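Beta-fructofuranosidase (PDB 3WPU) is a bacterial carbohydrate-active enzyme of the levansucrase/invertase family, which belongs to the beta-fructosidase clan of five-bladed beta-propellers. Local coordinates at residues Pro58-Asp63 against Gly479-Ile484; Asp108-Phe113 against Phe434-Gly439. One frame throughout, in Å; residues are numbered along the deposited sequence. Where two conformers were deposited one is given.

Contact 1: residues Pro58-Asp63 against Gly479-Ile484; sequences PTVPQD and GGWADI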
loop_
_atom_site.group_PDB
_atom_site.type_symbol
_atom_site.label_atom_id
_atom_site.label_comp_id
_atom_site.label_asym_id
_atom_site.label_seq_id
_atom_site.Cartn_x
_atom_site.Cartn_y
_atom_site.Cartn_z
ATOM N N PRO A 58 13.459 -5.072 10.103
ATOM C CA PRO A 58 14.547 -6.055 10.129
ATOM C C PRO A 58 15.253 -6.139 8.812
ATOM O O PRO A 58 14.630 -6.028 7.752
ATOM C CB PRO A 58 13.839 -7.362 10.487
ATOM C CG PRO A 58 12.608 -6.938 11.246
ATOM C CD PRO A 58 12.218 -5.590 10.710
ATOM N N THR A 59 16.577 -6.324 8.872
ATOM C CA THR A 59 17.405 -6.317 7.693
ATOM C C THR A 59 17.168 -7.562 6.846
ATOM O O THR A 59 17.214 -8.698 7.350
ATOM C CB THR A 59 18.879 -6.195 8.122
ATOM O OG1 THR A 59 19.105 -4.930 8.769
ATOM C CG2 THR A 59 19.829 -6.299 6.936
ATOM N N VAL A 60 16.877 -7.350 5.561
ATOM C CA VAL A 60 16.576 -8.431 4.629
ATOM C C VAL A 60 17.879 -8.996 4.082
ATOM O O VAL A 60 18.725 -8.235 3.647
ATOM C CB VAL A 60 15.717 -7.925 3.472
ATOM C CG1 VAL A 60 15.431 -9.009 2.461
ATOM C CG2 VAL A 60 14.380 -7.441 4.046
ATOM N N PRO A 61 18.014 -10.332 4.072
ATOM C CA PRO A 61 19.285 -10.823 3.491
ATOM C C PRO A 61 19.368 -10.611 1.992
ATOM O O PRO A 61 18.349 -10.632 1.297
ATOM C CB PRO A 61 19.273 -12.310 3.802
ATOM C CG PRO A 61 17.861 -12.651 3.969
ATOM C CD PRO A 61 17.218 -11.435 4.625
ATOM N N GLN A 62 20.602 -10.444 1.511
ATOM C CA GLN A 62 20.871 -10.156 0.107
ATOM C C GLN A 62 20.658 -11.372 -0.776
ATOM O O GLN A 62 20.423 -11.221 -1.969
ATOM C CB GLN A 62 22.296 -9.613 -0.072
ATOM C CG GLN A 62 22.513 -8.987 -1.441
ATOM C CD GLN A 62 23.735 -8.091 -1.528
ATOM O OE1 GLN A 62 24.079 -7.386 -0.584
ATOM N NE2 GLN A 62 24.375 -8.088 -2.684
ATOM N N ASP A 63 20.759 -12.558 -0.181
ATOM C CA ASP A 63 20.429 -13.808 -0.868
ATOM C C ASP A 63 18.980 -14.127 -0.582
ATOM O O ASP A 63 18.644 -14.707 0.468
ATOM C CB ASP A 63 21.345 -14.933 -0.400
ATOM C CG ASP A 63 22.794 -14.617 -0.647
ATOM O OD1 ASP A 63 23.221 -14.725 -1.813
ATOM O OD2 ASP A 63 23.484 -14.237 0.322
ATOM N N GLY A 479 9.732 -12.977 8.918
ATOM C CA GLY A 479 8.856 -14.106 8.678
ATOM C C GLY A 479 9.073 -14.770 7.322
ATOM O O GLY A 479 10.198 -14.832 6.790
ATOM N N GLY A 480 7.984 -15.296 6.775
ATOM C CA GLY A 480 8.049 -16.041 5.531
ATOM C C GLY A 480 8.263 -15.129 4.334
ATOM O O GLY A 480 7.718 -14.040 4.269
ATOM N N TRP A 481 9.090 -15.560 3.385
ATOM C CA TRP A 481 9.173 -14.864 2.117
ATOM C C TRP A 481 7.801 -14.806 1.443
ATOM O O TRP A 481 7.142 -15.825 1.258
ATOM C CB TRP A 481 10.169 -15.572 1.213
ATOM C CG TRP A 481 11.549 -15.580 1.764
ATOM C CD1 TRP A 481 12.166 -16.597 2.452
ATOM C CD2 TRP A 481 12.502 -14.522 1.665
ATOM N NE1 TRP A 481 13.473 -16.235 2.760
ATOM C CE2 TRP A 481 13.691 -14.958 2.298
ATOM C CE3 TRP A 481 12.474 -13.247 1.087
ATOM C CZ2 TRP A 481 14.817 -14.158 2.397
ATOM C CZ3 TRP A 481 13.609 -12.452 1.179
ATOM C CH2 TRP A 481 14.768 -12.912 1.827
ATOM N N ALA A 482 7.369 -13.597 1.074
ATOM C CA ALA A 482 6.145 -13.390 0.304
ATOM C C ALA A 482 4.915 -13.959 1.030
ATOM O O ALA A 482 3.951 -14.412 0.418
ATOM C CB ALA A 482 6.292 -13.962 -1.104
ATOM N N ASP A 483 4.945 -13.900 2.362
ATOM C CA ASP A 483 3.835 -14.426 3.126
ATOM C C ASP A 483 2.708 -13.388 3.215
ATOM O O ASP A 483 2.830 -12.382 3.916
ATOM C CB ASP A 483 4.300 -14.851 4.524
ATOM C CG ASP A 483 3.232 -15.608 5.289
ATOM O OD1 ASP A 483 2.334 -16.181 4.643
ATOM O OD2 ASP A 483 3.326 -15.662 6.543
ATOM N N ILE A 484 1.607 -13.661 2.521
ATOM C CA ILE A 484 0.426 -12.817 2.542
ATOM C C ILE A 484 -0.772 -13.703 2.950
ATOM O O ILE A 484 -1.503 -14.230 2.105
ATOM C CB ILE A 484 0.228 -12.133 1.180
ATOM C CG1 ILE A 484 1.441 -11.243 0.887
ATOM C CG2 ILE A 484 -1.077 -11.334 1.190
ATOM C CD1 ILE A 484 1.363 -10.417 -0.373
#

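Contact 2: residues Asp108-Phe113 against Phe434-Gly439; sequences DDRHVF and FIDTIG. With GOL (glycerol), chain D.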
loop_
_atom_site.group_PDB
_atom_site.type_symbol
_atom_site.label_atom_id
_atom_site.label_comp_id
_atom_site.label_asym_id
_atom_site.label_seq_id
_atom_site.Cartn_x
_atom_site.Cartn_y
_atom_site.Cartn_z
ATOM N N ASP A 108 14.199 -0.665 -13.594
ATOM C CA ASP A 108 13.796 0.738 -13.462
ATOM C C ASP A 108 12.906 1.236 -14.616
ATOM O O ASP A 108 12.347 2.341 -14.549
ATOM C CB ASP A 108 15.024 1.637 -13.318
ATOM C CG ASP A 108 15.698 1.473 -11.981
ATOM O OD1 ASP A 108 14.996 1.527 -10.953
ATOM O OD2 ASP A 108 16.929 1.331 -11.951
ATOM N N ASP A 109 12.764 0.424 -15.659
ATOM C CA ASP A 109 11.887 0.760 -16.779
ATOM C C ASP A 109 10.521 0.116 -16.626
ATOM O O ASP A 109 9.703 0.181 -17.536
ATOM C CB ASP A 109 12.518 0.346 -18.112
ATOM C CG ASP A 109 13.774 1.127 -18.427
ATOM O OD1 ASP A 109 13.828 2.326 -18.114
ATOM O OD2 ASP A 109 14.727 0.539 -18.996
ATOM N N ARG A 110 10.281 -0.497 -15.470
ATOM C CA ARG A 110 9.069 -1.290 -15.288
ATOM C C ARG A 110 7.809 -0.441 -15.279
ATOM O O ARG A 110 6.730 -0.935 -15.615
ATOM C CB ARG A 110 9.134 -2.090 -13.979
ATOM C CG ARG A 110 9.066 -1.286 -12.666
ATOM C CD ARG A 110 9.387 -2.142 -11.424
ATOM N NE ARG A 110 9.349 -1.381 -10.170
ATOM C CZ ARG A 110 10.326 -0.644 -9.655
ATOM N NH1 ARG A 110 11.509 -0.566 -10.271
ATOM N NH2 ARG A 110 10.130 0.006 -8.502
ATOM N N HIS A 111 7.944 0.825 -14.890
ATOM C CA HIS A 111 6.754 1.619 -14.569
ATOM C C HIS A 111 5.878 1.883 -15.786
ATOM O O HIS A 111 4.652 1.823 -15.680
ATOM C CB HIS A 111 7.159 2.925 -13.920
ATOM C CG HIS A 111 8.129 2.736 -12.801
ATOM N ND1 HIS A 111 7.730 2.357 -11.543
ATOM C CD2 HIS A 111 9.483 2.781 -12.771
ATOM C CE1 HIS A 111 8.788 2.231 -10.765
ATOM N NE2 HIS A 111 9.866 2.471 -11.491
ATOM N N VAL A 112 6.490 2.187 -16.928
ATOM C CA VAL A 112 5.728 2.473 -18.156
ATOM C C VAL A 112 5.277 1.239 -18.928
ATOM O O VAL A 112 4.594 1.380 -19.953
ATOM C CB VAL A 112 6.406 3.495 -19.094
ATOM C CG1 VAL A 112 6.548 4.831 -18.394
ATOM C CG2 VAL A 112 7.759 2.998 -19.588
ATOM N N PHE A 113 5.612 0.050 -18.409
ATOM C CA PHE A 113 5.215 -1.229 -18.992
ATOM C C PHE A 113 4.523 -2.132 -17.977
ATOM O O PHE A 113 4.418 -3.334 -18.170
ATOM C CB PHE A 113 6.448 -1.941 -19.574
ATOM C CG PHE A 113 7.187 -1.123 -20.583
ATOM C CD1 PHE A 113 6.596 -0.778 -21.784
ATOM C CD2 PHE A 113 8.474 -0.690 -20.327
ATOM C CE1 PHE A 113 7.267 0.020 -22.700
ATOM C CE2 PHE A 113 9.151 0.100 -21.242
ATOM C CZ PHE A 113 8.545 0.445 -22.432
ATOM N N PHE A 434 7.881 -5.315 -1.184
ATOM C CA PHE A 434 8.745 -5.884 -2.227
ATOM C C PHE A 434 10.133 -5.345 -2.071
ATOM O O PHE A 434 10.362 -4.232 -1.616
ATOM C CB PHE A 434 8.186 -5.614 -3.638
ATOM C CG PHE A 434 8.536 -4.256 -4.201
ATOM C CD1 PHE A 434 9.719 -4.031 -4.882
ATOM C CD2 PHE A 434 7.702 -3.166 -4.010
ATOM C CE1 PHE A 434 10.035 -2.772 -5.386
ATOM C CE2 PHE A 434 8.006 -1.907 -4.501
ATOM C CZ PHE A 434 9.192 -1.694 -5.174
ATOM N N ILE A 435 11.085 -6.121 -2.577
ATOM C CA ILE A 435 12.497 -5.737 -2.544
ATOM C C ILE A 435 12.894 -4.908 -3.763
ATOM O O ILE A 435 12.637 -5.308 -4.917
ATOM C CB ILE A 435 13.372 -7.001 -2.539
ATOM C CG1 ILE A 435 13.116 -7.837 -1.282
ATOM C CG2 ILE A 435 14.848 -6.615 -2.617
ATOM C CD1 ILE A 435 13.796 -9.190 -1.265
ATOM N N ASP A 436 13.519 -3.761 -3.525
ATOM C CA ASP A 436 13.918 -2.916 -4.632
ATOM C C ASP A 436 15.393 -3.185 -4.861
ATOM O O ASP A 436 15.754 -3.793 -5.877
ATOM C CB ASP A 436 13.626 -1.443 -4.378
ATOM C CG ASP A 436 13.844 -0.583 -5.617
ATOM O OD1 ASP A 436 14.428 -1.056 -6.612
ATOM O OD2 ASP A 436 13.459 0.588 -5.575
ATOM N N THR A 437 16.232 -2.777 -3.910
ATOM C CA THR A 437 17.680 -3.059 -3.998
ATOM C C THR A 437 18.234 -3.515 -2.649
ATOM O O THR A 437 17.837 -2.993 -1.628
ATOM C CB THR A 437 18.440 -1.805 -4.419
ATOM O OG1 THR A 437 17.970 -1.394 -5.687
ATOM C CG2 THR A 437 19.996 -2.036 -4.493
ATOM N N ILE A 438 19.190 -4.446 -2.656
ATOM C CA ILE A 438 19.950 -4.773 -1.456
ATOM C C ILE A 438 21.402 -4.839 -1.878
ATOM O O ILE A 438 21.708 -5.485 -2.868
ATOM C CB ILE A 438 19.546 -6.116 -0.819
ATOM C CG1 ILE A 438 18.075 -6.055 -0.382
ATOM C CG2 ILE A 438 20.431 -6.423 0.376
ATOM C CD1 ILE A 438 17.519 -7.367 0.140
ATOM N N GLY A 439 22.246 -4.128 -1.149
ATOM C CA GLY A 439 23.693 -4.198 -1.404
ATOM C C GLY A 439 24.392 -2.865 -1.369
ATOM O O GLY A 439 23.785 -1.815 -1.190
HETATM C C1 GOL D . 13.105 4.619 -9.561
HETATM O O1 GOL D . 12.462 5.267 -10.664
HETATM C C2 GOL D . 12.508 3.232 -9.364
HETATM O O2 GOL D . 12.609 2.462 -10.573
HETATM C C3 GOL D . 13.275 2.548 -8.232
HETATM O O3 GOL D . 12.894 1.183 -8.130
#

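Contact 1: residues Pro58-Asp63 against Gly479-Ile484
The indole of W481 reaches out from one loop to meet P61 and V60 on another, joining two irregular parts of the five-bladed beta-propeller typical of this family. Segment 58-63 belongs to the loop that precedes strand 72-81; segment 479-484 lies in the loop before strand 488-493. W481 follows G480 in a type II beta turn from G480 to D483, closed by a weak bond of 3.4 Å from D483 N to G480 O. Its CG is anti to its own carbonyl carbon (chi1 -62°), which carries the indole away from the turn, and the six-membered end of the ring system does all the touching. The pyrrolidine of P61 approaches from the opposite direction and sets its CG at the ring edge, close to the indole plane, 3.7 Å from W481 CZ2. P61 CD adds a looser approach to W481 CH2 at 4.0 Å. V60 comes in obliquely with a single branch: CG1 lies anti to the backbone N (chi1 178°) and is about equally far from CH2 and CZ3 of the indole, 4.0 Å from CH2. Across the two segments the attraction is mainly apolar. Polar bonds to the rest of the chain hold each loop: Q419 pairs with P58 O and V60 N, while T453 bonds to the backbone of G479 and G480. F64, P65 and P452 also pack on the indole. Beside P61 CG, the backbone O of D63 also nears the indole, 4.3 Å from W481 CZ2 and oblique to the ring.

Contact 2: residues Asp108-Phe113 against Phe434-Gly439
R110 and F434 point at each other from opposite directions, and the guanidinium NH2 comes within 3.9 Å of CZ on the phenyl ring. The two planes are 65° apart and the approach is oblique, so the contact is not a stack. The arginine is extended from CG to NE, which takes the guanidinium across the gap between the segments. H111 CE1 sits over the centre of one face of that group, 3.4 Å above its plane. W75 and F107 make cation-pi contacts with the arginine, and W75 also meets F434 edge-to-face. R110 NH1 is tied back to F107 O, which helps fix the rotation of the group.

D436 OD2 is 4.5 Å from R110 NH2, too far for a salt bridge, and a glycerol, probably from the crystallisation liquor, bridges the two in this crystal. Its O3 lies in the plane of the guanidinium at the edge; it receives bonds from both NH1 and NH2, the NH2 one 3.0 Å long, and gives its own proton to D436 OD2 at 2.7 Å. The neighbouring O2 donates to D108 OD1 over 2.6 Å. It accepts an almost straight bond (177°) from H111 NE2, in the plane of the imidazole, and a weak one from R110 NH1. O2 and O3 each take part in three bonds. Any repulsion between the carboxylates of D108 and D436 is probably offset by R446, which forms salt bridges to both. Such a cluster of acids, arginines, a histidine and aromatic rings, gathered round a bound polyol, is consistent with the polar pocket that five-bladed beta-propellers of this family form along their central axis.

How the contacts relate
The two contacts have centres about 17 Å apart and meet where 58-63 packs on 434-439. In sequence, both segments of contact 2 fall between those of contact 1. V60 CG1, which packs on the indole in contact 1, also lies 3.5 Å from I438 CD1. Q62 OE1 comes within 3.3 Å of G439 CA, and Q62 NE2 bonds to D443 O, past the corner the chain turns at G439. Segment 434-439 is thus shared between two neighbourhoods: I438 and G439 have V60 and Q62 of the contact 1 loop against them, while D436 of the same segment turns to the glycerol in contact 2.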